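Local coordinates for uncharacterized protein (Eubacterium siraeum, PDB 4NZK) that is of unknown function but belongs to the DHHW family of the SGNH hydrolase clan and may therefore act as an esterase-like hydrolase, at residues A[63-67]-A[114-119]; A[107-113]-A[145-150]; A[197-201]-A[217-221]. All blocks are in the same frame, centred on the assembly; numbering follows the deposited sequence.

Contact 1. Residues A[63-67]-A[114-119]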
loop_
_atom_site.group_PDB
_atom_site.type_symbol
_atom_site.label_atom_id
_atom_site.label_comp_id
_atom_site.label_asym_id
_atom_site.label_seq_id
_atom_site.Cartn_x
_atom_site.Cartn_y
_atom_site.Cartn_z
ATOM N N LEU A 63 15.714 -13.303 -2.648
ATOM C CA LEU A 63 17.176 -13.207 -2.612
ATOM C C LEU A 63 17.578 -12.583 -1.290
ATOM O O LEU A 63 17.110 -11.507 -0.924
ATOM C CB LEU A 63 17.643 -12.306 -3.761
ATOM C CG LEU A 63 19.145 -11.961 -3.836
ATOM C CD1 LEU A 63 19.966 -13.207 -4.138
ATOM C CD2 LEU A 63 19.468 -10.871 -4.847
ATOM N N VAL A 64 18.478 -13.265 -0.586
ATOM C CA VAL A 64 19.131 -12.728 0.570
ATOM C C VAL A 64 20.530 -12.340 0.130
ATOM O O VAL A 64 21.286 -13.174 -0.364
ATOM C CB VAL A 64 19.184 -13.734 1.698
ATOM C CG1 VAL A 64 19.946 -13.149 2.886
ATOM C CG2 VAL A 64 17.786 -14.118 2.109
ATOM N N VAL A 65 20.873 -11.071 0.307
ATOM C CA VAL A 65 22.161 -10.575 -0.180
ATOM C C VAL A 65 22.621 -9.383 0.639
ATOM O O VAL A 65 21.805 -8.638 1.161
ATOM C CB VAL A 65 22.019 -10.206 -1.676
ATOM C CG1 VAL A 65 20.968 -9.124 -1.875
ATOM C CG2 VAL A 65 23.348 -9.852 -2.336
ATOM N N ASP A 66 23.942 -9.249 0.807
ATOM C CA ASP A 66 24.475 -8.097 1.507
ATOM C C ASP A 66 24.838 -6.992 0.518
ATOM O O ASP A 66 25.505 -7.223 -0.498
ATOM C CB ASP A 66 25.695 -8.489 2.354
ATOM C CG ASP A 66 25.347 -9.353 3.567
ATOM O OD1 ASP A 66 24.197 -9.790 3.713
ATOM O OD2 ASP A 66 26.256 -9.610 4.390
ATOM N N ILE A 67 24.368 -5.797 0.813
ATOM C CA ILE A 67 24.625 -4.632 -0.036
ATOM C C ILE A 67 25.107 -3.504 0.857
ATOM O O ILE A 67 24.403 -3.108 1.789
ATOM C CB ILE A 67 23.345 -4.164 -0.751
ATOM C CG1 ILE A 67 22.725 -5.283 -1.586
ATOM C CG2 ILE A 67 23.650 -2.969 -1.662
ATOM C CD1 ILE A 67 21.345 -4.934 -2.154
ATOM N N TYR A 114 16.618 -1.840 -6.074
ATOM C CA TYR A 114 17.760 -2.207 -5.248
ATOM C C TYR A 114 18.417 -3.555 -5.526
ATOM O O TYR A 114 19.339 -3.926 -4.816
ATOM C CB TYR A 114 17.309 -2.187 -3.794
ATOM C CG TYR A 114 16.933 -0.790 -3.326
ATOM C CD1 TYR A 114 17.896 0.169 -3.098
ATOM C CD2 TYR A 114 15.635 -0.441 -3.105
ATOM C CE1 TYR A 114 17.558 1.443 -2.656
ATOM C CE2 TYR A 114 15.285 0.819 -2.643
ATOM C CZ TYR A 114 16.250 1.764 -2.431
ATOM O OH TYR A 114 15.849 2.992 -1.978
ATOM N N LEU A 115 17.962 -4.266 -6.544
ATOM C CA LEU A 115 18.593 -5.528 -6.896
ATOM C C LEU A 115 20.015 -5.269 -7.353
ATOM O O LEU A 115 20.236 -4.387 -8.200
ATOM C CB LEU A 115 17.741 -6.235 -7.965
ATOM C CG LEU A 115 17.873 -7.719 -8.169
ATOM C CD1 LEU A 115 17.550 -8.494 -6.882
ATOM C CD2 LEU A 115 16.963 -8.125 -9.304
ATOM N N PRO A 116 20.994 -6.014 -6.792
ATOM C CA PRO A 116 22.358 -5.716 -7.163
ATOM C C PRO A 116 22.700 -6.200 -8.537
ATOM O O PRO A 116 21.922 -6.931 -9.195
ATOM C CB PRO A 116 23.215 -6.438 -6.114
ATOM C CG PRO A 116 22.311 -7.219 -5.288
ATOM C CD PRO A 116 20.903 -6.942 -5.657
ATOM N N GLU A 117 23.873 -5.779 -8.978
ATOM C CA GLU A 117 24.338 -6.141 -10.308
ATOM C C GLU A 117 24.456 -7.656 -10.441
ATOM O O GLU A 117 24.808 -8.362 -9.487
ATOM C CB GLU A 117 25.669 -5.461 -10.636
ATOM C CG GLU A 117 26.847 -5.988 -9.839
ATOM N N GLY A 118 24.128 -8.149 -11.629
ATOM C CA GLY A 118 24.262 -9.570 -11.899
ATOM C C GLY A 118 23.026 -10.407 -11.686
ATOM O O GLY A 118 23.046 -11.588 -11.988
ATOM N N TYR A 119 21.938 -9.810 -11.195
ATOM C CA TYR A 119 20.732 -10.585 -10.960
ATOM C C TYR A 119 19.619 -10.302 -11.950
ATOM O O TYR A 119 18.513 -10.776 -11.730
ATOM C CB TYR A 119 20.219 -10.355 -9.515
ATOM C CG TYR A 119 21.129 -10.957 -8.492
ATOM C CD1 TYR A 119 20.996 -12.291 -8.123
ATOM C CD2 TYR A 119 22.165 -10.225 -7.932
ATOM C CE1 TYR A 119 21.834 -12.860 -7.190
ATOM C CE2 TYR A 119 23.007 -10.791 -7.002
ATOM C CZ TYR A 119 22.837 -12.118 -6.645
ATOM O OH TYR A 119 23.687 -12.681 -5.721
#
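L63 lays its CD2 methyl over one face of the Y119 ring, 3.8 Å from the ring centroid and 7° off the normal, a CH-pi contact almost exactly over the centre. The other methyl, CD1, stands over the same face, displaced toward CE1 (L63 CD1 to Y119 CE1 3.6 Å). CD2 also meets L115 CD1 at 3.7 Å. P116 offers CG to V65 CG2 at 4.1 Å and to I67 CD1 at 4.0 Å, a compact ring suited to two branched strand residues.

Behind this packing, the type II turn P116–Y119 brings the tyrosine back to the strand; G118 takes its third position, where a beta carbon would press against the preceding carbonyl O. With CG beside its backbone N (chi1 -69°), Y119 swings toward L63. Backbone bonds of L63 to I74 and V65 to W72 fix strand 62-67 in its sheet. A serine in place of Y119 would probably leave the L63 methyls without their aromatic cover and open a gap beside the turn. No hydrogen bond joins 63-67 to 114-119: what these segments give each other is apolar packing, while polar ties of the loop go elsewhere, E117 to P51 and Y114 OH to T153 O.

Contact 2. Residues A[107-113]-A[145-150]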
loop_
_atom_site.group_PDB
_atom_site.type_symbol
_atom_site.label_atom_id
_atom_site.label_comp_id
_atom_site.label_asym_id
_atom_site.label_seq_id
_atom_site.Cartn_x
_atom_site.Cartn_y
_atom_site.Cartn_z
ATOM N N VAL A 107 2.314 -0.131 -7.317
ATOM C CA VAL A 107 3.691 0.224 -6.948
ATOM C C VAL A 107 4.573 -1.021 -6.891
ATOM O O VAL A 107 4.103 -2.110 -6.611
ATOM C CB VAL A 107 3.756 0.971 -5.607
ATOM C CG1 VAL A 107 3.087 2.344 -5.725
ATOM C CG2 VAL A 107 3.138 0.174 -4.460
ATOM N N PRO A 108 5.868 -0.841 -7.163
ATOM C CA PRO A 108 6.772 -1.967 -7.146
ATOM C C PRO A 108 7.218 -2.273 -5.726
ATOM O O PRO A 108 7.002 -1.485 -4.822
ATOM C CB PRO A 108 7.960 -1.455 -7.934
ATOM C CG PRO A 108 7.982 -0.019 -7.623
ATOM C CD PRO A 108 6.551 0.415 -7.538
ATOM N N THR A 109 7.824 -3.442 -5.571
ATOM C CA THR A 109 8.548 -3.807 -4.383
ATOM C C THR A 109 10.019 -3.404 -4.571
ATOM O O THR A 109 10.415 -2.861 -5.631
ATOM C CB THR A 109 8.391 -5.296 -4.098
ATOM O OG1 THR A 109 8.852 -6.034 -5.239
ATOM C CG2 THR A 109 6.929 -5.645 -3.800
ATOM N N ALA A 110 10.822 -3.614 -3.536
ATOM C CA ALA A 110 12.170 -3.054 -3.513
ATOM C C ALA A 110 13.055 -3.476 -4.668
ATOM O O ALA A 110 13.953 -2.749 -5.054
ATOM C CB ALA A 110 12.864 -3.352 -2.186
ATOM N N GLY A 111 12.818 -4.676 -5.206
ATOM C CA GLY A 111 13.632 -5.217 -6.264
ATOM C C GLY A 111 13.595 -4.408 -7.533
ATOM O O GLY A 111 14.479 -4.558 -8.394
ATOM N N ALA A 112 12.592 -3.548 -7.702
ATOM C CA ALA A 112 12.628 -2.651 -8.863
ATOM C C ALA A 112 13.829 -1.704 -8.852
ATOM O O ALA A 112 14.309 -1.287 -9.927
ATOM C CB ALA A 112 11.402 -1.799 -8.917
ATOM N N TYR A 113 14.292 -1.359 -7.647
ATOM C CA TYR A 113 15.309 -0.348 -7.486
ATOM C C TYR A 113 16.643 -0.805 -6.907
ATOM O O TYR A 113 17.669 -0.194 -7.186
ATOM C CB TYR A 113 14.785 0.765 -6.580
ATOM C CG TYR A 113 13.429 1.301 -6.979
ATOM C CD1 TYR A 113 13.260 1.960 -8.180
ATOM C CD2 TYR A 113 12.342 1.174 -6.157
ATOM C CE1 TYR A 113 12.006 2.436 -8.575
ATOM C CE2 TYR A 113 11.091 1.663 -6.522
ATOM C CZ TYR A 113 10.930 2.305 -7.742
ATOM O OH TYR A 113 9.684 2.765 -8.085
ATOM N N GLY A 145 3.197 6.216 -9.357
ATOM C CA GLY A 145 3.895 5.936 -8.104
ATOM C C GLY A 145 5.290 5.427 -8.349
ATOM O O GLY A 145 6.207 5.745 -7.582
ATOM N N TYR A 146 5.463 4.635 -9.405
ATOM C CA TYR A 146 6.789 4.124 -9.751
ATOM C C TYR A 146 7.824 5.241 -9.906
ATOM O O TYR A 146 8.892 5.187 -9.350
ATOM C CB TYR A 146 6.726 3.298 -11.030
ATOM C CG TYR A 146 8.018 2.629 -11.348
ATOM C CD1 TYR A 146 9.103 3.301 -11.915
ATOM C CD2 TYR A 146 8.175 1.306 -11.043
ATOM C CE1 TYR A 146 10.294 2.631 -12.158
ATOM C CE2 TYR A 146 9.372 0.659 -11.270
ATOM C CZ TYR A 146 10.414 1.305 -11.816
ATOM O OH TYR A 146 11.577 0.577 -12.024
ATOM N N ALA A 147 7.466 6.265 -10.666
ATOM C CA ALA A 147 8.368 7.370 -10.899
ATOM C C ALA A 147 8.593 8.169 -9.633
ATOM O O ALA A 147 9.682 8.706 -9.426
ATOM C CB ALA A 147 7.854 8.280 -12.005
ATOM N N ALA A 148 7.560 8.285 -8.804
ATOM C CA ALA A 148 7.697 9.031 -7.559
ATOM C C ALA A 148 8.721 8.367 -6.656
ATOM O O ALA A 148 9.581 9.022 -6.091
ATOM C CB ALA A 148 6.356 9.128 -6.867
ATOM N N LEU A 149 8.684 7.053 -6.565
ATOM C CA LEU A 149 9.629 6.344 -5.707
ATOM C C LEU A 149 11.027 6.349 -6.299
ATOM O O LEU A 149 12.010 6.469 -5.567
ATOM C CB LEU A 149 9.160 4.926 -5.499
ATOM C CG LEU A 149 7.905 4.799 -4.639
ATOM C CD1 LEU A 149 7.184 3.479 -4.965
ATOM C CD2 LEU A 149 8.229 4.864 -3.125
ATOM N N GLU A 150 11.106 6.192 -7.612
ATOM C CA GLU A 150 12.399 6.120 -8.307
ATOM C C GLU A 150 13.225 7.376 -7.988
ATOM O O GLU A 150 14.443 7.319 -7.923
ATOM C CB GLU A 150 12.144 5.993 -9.812
ATOM C CG GLU A 150 13.358 5.813 -10.700
ATOM C CD GLU A 150 12.943 5.622 -12.176
ATOM O OE1 GLU A 150 11.941 6.234 -12.653
ATOM O OE2 GLU A 150 13.613 4.852 -12.855
#
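A single hydrogen bond joins 107-113 to 145-150: the Y113 hydroxyl donates to the backbone O of Y146, with OH to O at 2.8 Å. The donor lies in the carbonyl plane on a lone pair, at a C=O...donor angle of 119°. Y146 O also accepts the helical bond from E150 N, so two donors grip it. Y113 suits its place because its long ring carries a hydroxyl as far as that carbonyl.

The aromatic contacts grow from the same hydroxyl. Y113 OH sits over the centre of one face of the Y146 ring, while the two ring planes are inclined at 47° with centroids 5.2 Å apart, an oblique pairing. Y146 has CG anti to its own N (chi1 -174°), which carries the ring off the helix and under that hydroxyl. A112 CB approaches Y146 CE2 at 4.0 Å.

Apolar packing completes the contact. P108 CG touches Y146 CD2 at 3.7 Å, and P108 CD meets L149 CD1. The L149 CB methylene lies 3.9 Å from Y113 CZ, and E150 contributes its CB to Y113 CE1. At the far end G145 lies by V107, where a beta carbon would come tight against V107 CG1; glycine therefore lets helix and strand end approach. H126 and I130 of helix 126-136 pack on P108 and Y146 respectively.

V107 ends strand 101-107 of the largely parallel central sheet, so this is a loop and short helix at a strand's C-terminal end packed on a neighbouring helix, an alpha/beta layout consistent with an SGNH hydrolase-like fold.

Contact 3. Residues A[197-201]-A[217-221]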
loop_
_atom_site.group_PDB
_atom_site.type_symbol
_atom_site.label_atom_id
_atom_site.label_comp_id
_atom_site.label_asym_id
_atom_site.label_seq_id
_atom_site.Cartn_x
_atom_site.Cartn_y
_atom_site.Cartn_z
ATOM N N GLU A 197 12.647 0.674 16.734
ATOM C CA GLU A 197 13.917 0.051 16.451
ATOM C C GLU A 197 13.764 -1.472 16.507
ATOM O O GLU A 197 12.806 -1.994 17.095
ATOM C CB GLU A 197 14.976 0.494 17.464
ATOM C CG GLU A 197 15.243 1.993 17.462
ATOM C CD GLU A 197 15.998 2.477 16.229
ATOM O OE1 GLU A 197 16.391 1.640 15.369
ATOM O OE2 GLU A 197 16.185 3.722 16.095
ATOM N N GLY A 198 14.680 -2.152 15.838
ATOM C CA GLY A 198 14.747 -3.608 15.893
ATOM C C GLY A 198 13.588 -4.300 15.185
ATOM O O GLY A 198 13.129 -5.365 15.623
ATOM N N PHE A 199 13.154 -3.738 14.058
ATOM C CA PHE A 199 12.083 -4.338 13.278
ATOM C C PHE A 199 12.613 -5.383 12.298
ATOM O O PHE A 199 13.374 -5.082 11.394
ATOM C CB PHE A 199 11.357 -3.251 12.486
ATOM C CG PHE A 199 10.297 -3.751 11.530
ATOM C CD1 PHE A 199 9.386 -4.752 11.890
ATOM C CD2 PHE A 199 10.149 -3.159 10.284
ATOM C CE1 PHE A 199 8.402 -5.174 10.998
ATOM C CE2 PHE A 199 9.166 -3.586 9.401
ATOM C CZ PHE A 199 8.293 -4.588 9.761
ATOM N N VAL A 200 12.207 -6.624 12.494
ATOM C CA VAL A 200 12.488 -7.686 11.540
ATOM C C VAL A 200 11.126 -8.080 10.983
ATOM O O VAL A 200 10.243 -8.591 11.709
ATOM C CB VAL A 200 13.128 -8.893 12.217
ATOM C CG1 VAL A 200 13.303 -10.039 11.240
ATOM C CG2 VAL A 200 14.463 -8.534 12.839
ATOM N N GLY A 201 10.955 -7.855 9.694
ATOM C CA GLY A 201 9.672 -8.025 9.054
ATOM C C GLY A 201 9.477 -9.405 8.435
ATOM O O GLY A 201 10.141 -10.392 8.822
ATOM N N PRO A 217 18.197 -5.975 11.709
ATOM C CA PRO A 217 16.896 -5.351 11.715
ATOM C C PRO A 217 16.843 -3.956 11.114
ATOM O O PRO A 217 17.838 -3.231 11.082
ATOM C CB PRO A 217 16.495 -5.297 13.188
ATOM C CG PRO A 217 17.680 -5.634 13.945
ATOM C CD PRO A 217 18.715 -6.229 13.064
ATOM N N ASP A 218 15.661 -3.628 10.610
ATOM C CA ASP A 218 15.373 -2.275 10.159
ATOM C C ASP A 218 15.054 -1.357 11.324
ATOM O O ASP A 218 14.660 -1.790 12.418
ATOM C CB ASP A 218 14.133 -2.276 9.269
ATOM C CG ASP A 218 14.396 -2.806 7.871
ATOM O OD1 ASP A 218 14.977 -2.050 7.038
ATOM O OD2 ASP A 218 13.919 -3.950 7.561
ATOM N N THR A 219 15.121 -0.064 11.028
ATOM C CA THR A 219 14.508 0.932 11.866
ATOM C C THR A 219 13.247 1.329 11.112
ATOM O O THR A 219 13.310 1.677 9.922
ATOM C CB THR A 219 15.396 2.184 11.994
ATOM O OG1 THR A 219 16.625 1.819 12.645
ATOM C CG2 THR A 219 14.676 3.274 12.777
ATOM N N PHE A 220 12.111 1.244 11.782
ATOM C CA PHE A 220 10.848 1.597 11.209
ATOM C C PHE A 220 10.419 2.968 11.690
ATOM O O PHE A 220 10.135 3.159 12.866
ATOM C CB PHE A 220 9.837 0.546 11.634
ATOM C CG PHE A 220 8.499 0.681 10.996
ATOM C CD1 PHE A 220 8.252 0.127 9.745
ATOM C CD2 PHE A 220 7.471 1.312 11.665
ATOM C CE1 PHE A 220 6.966 0.211 9.174
ATOM C CE2 PHE A 220 6.200 1.393 11.122
ATOM C CZ PHE A 220 5.945 0.852 9.873
ATOM N N THR A 221 10.289 3.904 10.754
ATOM C CA THR A 221 9.919 5.270 11.095
ATOM C C THR A 221 8.581 5.578 10.504
ATOM O O THR A 221 8.370 5.371 9.293
ATOM C CB THR A 221 10.963 6.251 10.554
ATOM O OG1 THR A 221 12.252 5.878 11.067
ATOM C CG2 THR A 221 10.614 7.675 10.949
#
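F199 and F220 meet obliquely, their ring planes at 74° and their centroids 5.3 Å apart. The nearest carbons are F199 CD2 and F220 CD1, at 3.8 Å. Over one face of the F199 ring, offset toward its rim, lies the backbone N of G201, which the chain's curl after V200 brings back over the phenyl group. F199 holds CG anti to its N (chi1 175°), placing CD2 beside both CB and CD1 of F220. G201 suits this curl, since a beta carbon there would be crowded by F199 CZ.

The backbones are joined by an antiparallel hydrogen-bonded pair. F199 N donates to D218 O at 3.0 Å, and D218 N donates back to F199 O at 2.8 Å. The side chains of F199 and D218 lie on the same face of the ribbon. Beside this pair, P217 CB packs against G198 CA at 3.6 Å and V200 CG2 at 3.8 Å; P217 has no N-H to satisfy here, and its ring serves as an apolar filler. G198 adopts a left-handed conformation at the corner of the chain, easily reached without a side chain.

One side-chain hydrogen bond secures the outer end: T219 OG1 donates to E197 OE1 at 2.7 Å, on the syn side and 24° out of the carboxylate plane. E197 bends at its second torsion, which folds its carboxylate back alongside the threonine.

The D218 carboxylate turns instead to the loop nearby, accepting from T161 OG1, Y156 OH and R160 N. F220 packs on I196 and exchanges backbone hydrogen bonding with it. Strands 192-199 and 218-224 form a two-stranded antiparallel ribbon, whose first strand turns a corner at G198 and whose connection runs through helices 203-206 and 211-214.

In the fold
From the N terminus, strand 62-67, the middle of a three-stranded antiparallel sheet, enters contact 1, which closes only when the chain has passed helix 83-96 and strand 101-107 and reached 114-119. Contact 2 opens before that, at 107-113, and closes at helix 145-150, so the two loops cross. Because 113 and 114 are consecutive, the run 107-119 links the small N-terminal sheet to strand 101-107, next to the edge strand 141-142 of the central mixed sheet. Contact 3 follows in series, a short closure of 197-201 with 217-221 in a separate ribbon, its centre about 20 Å from each of the others and its nearest atoms about 10 Å away.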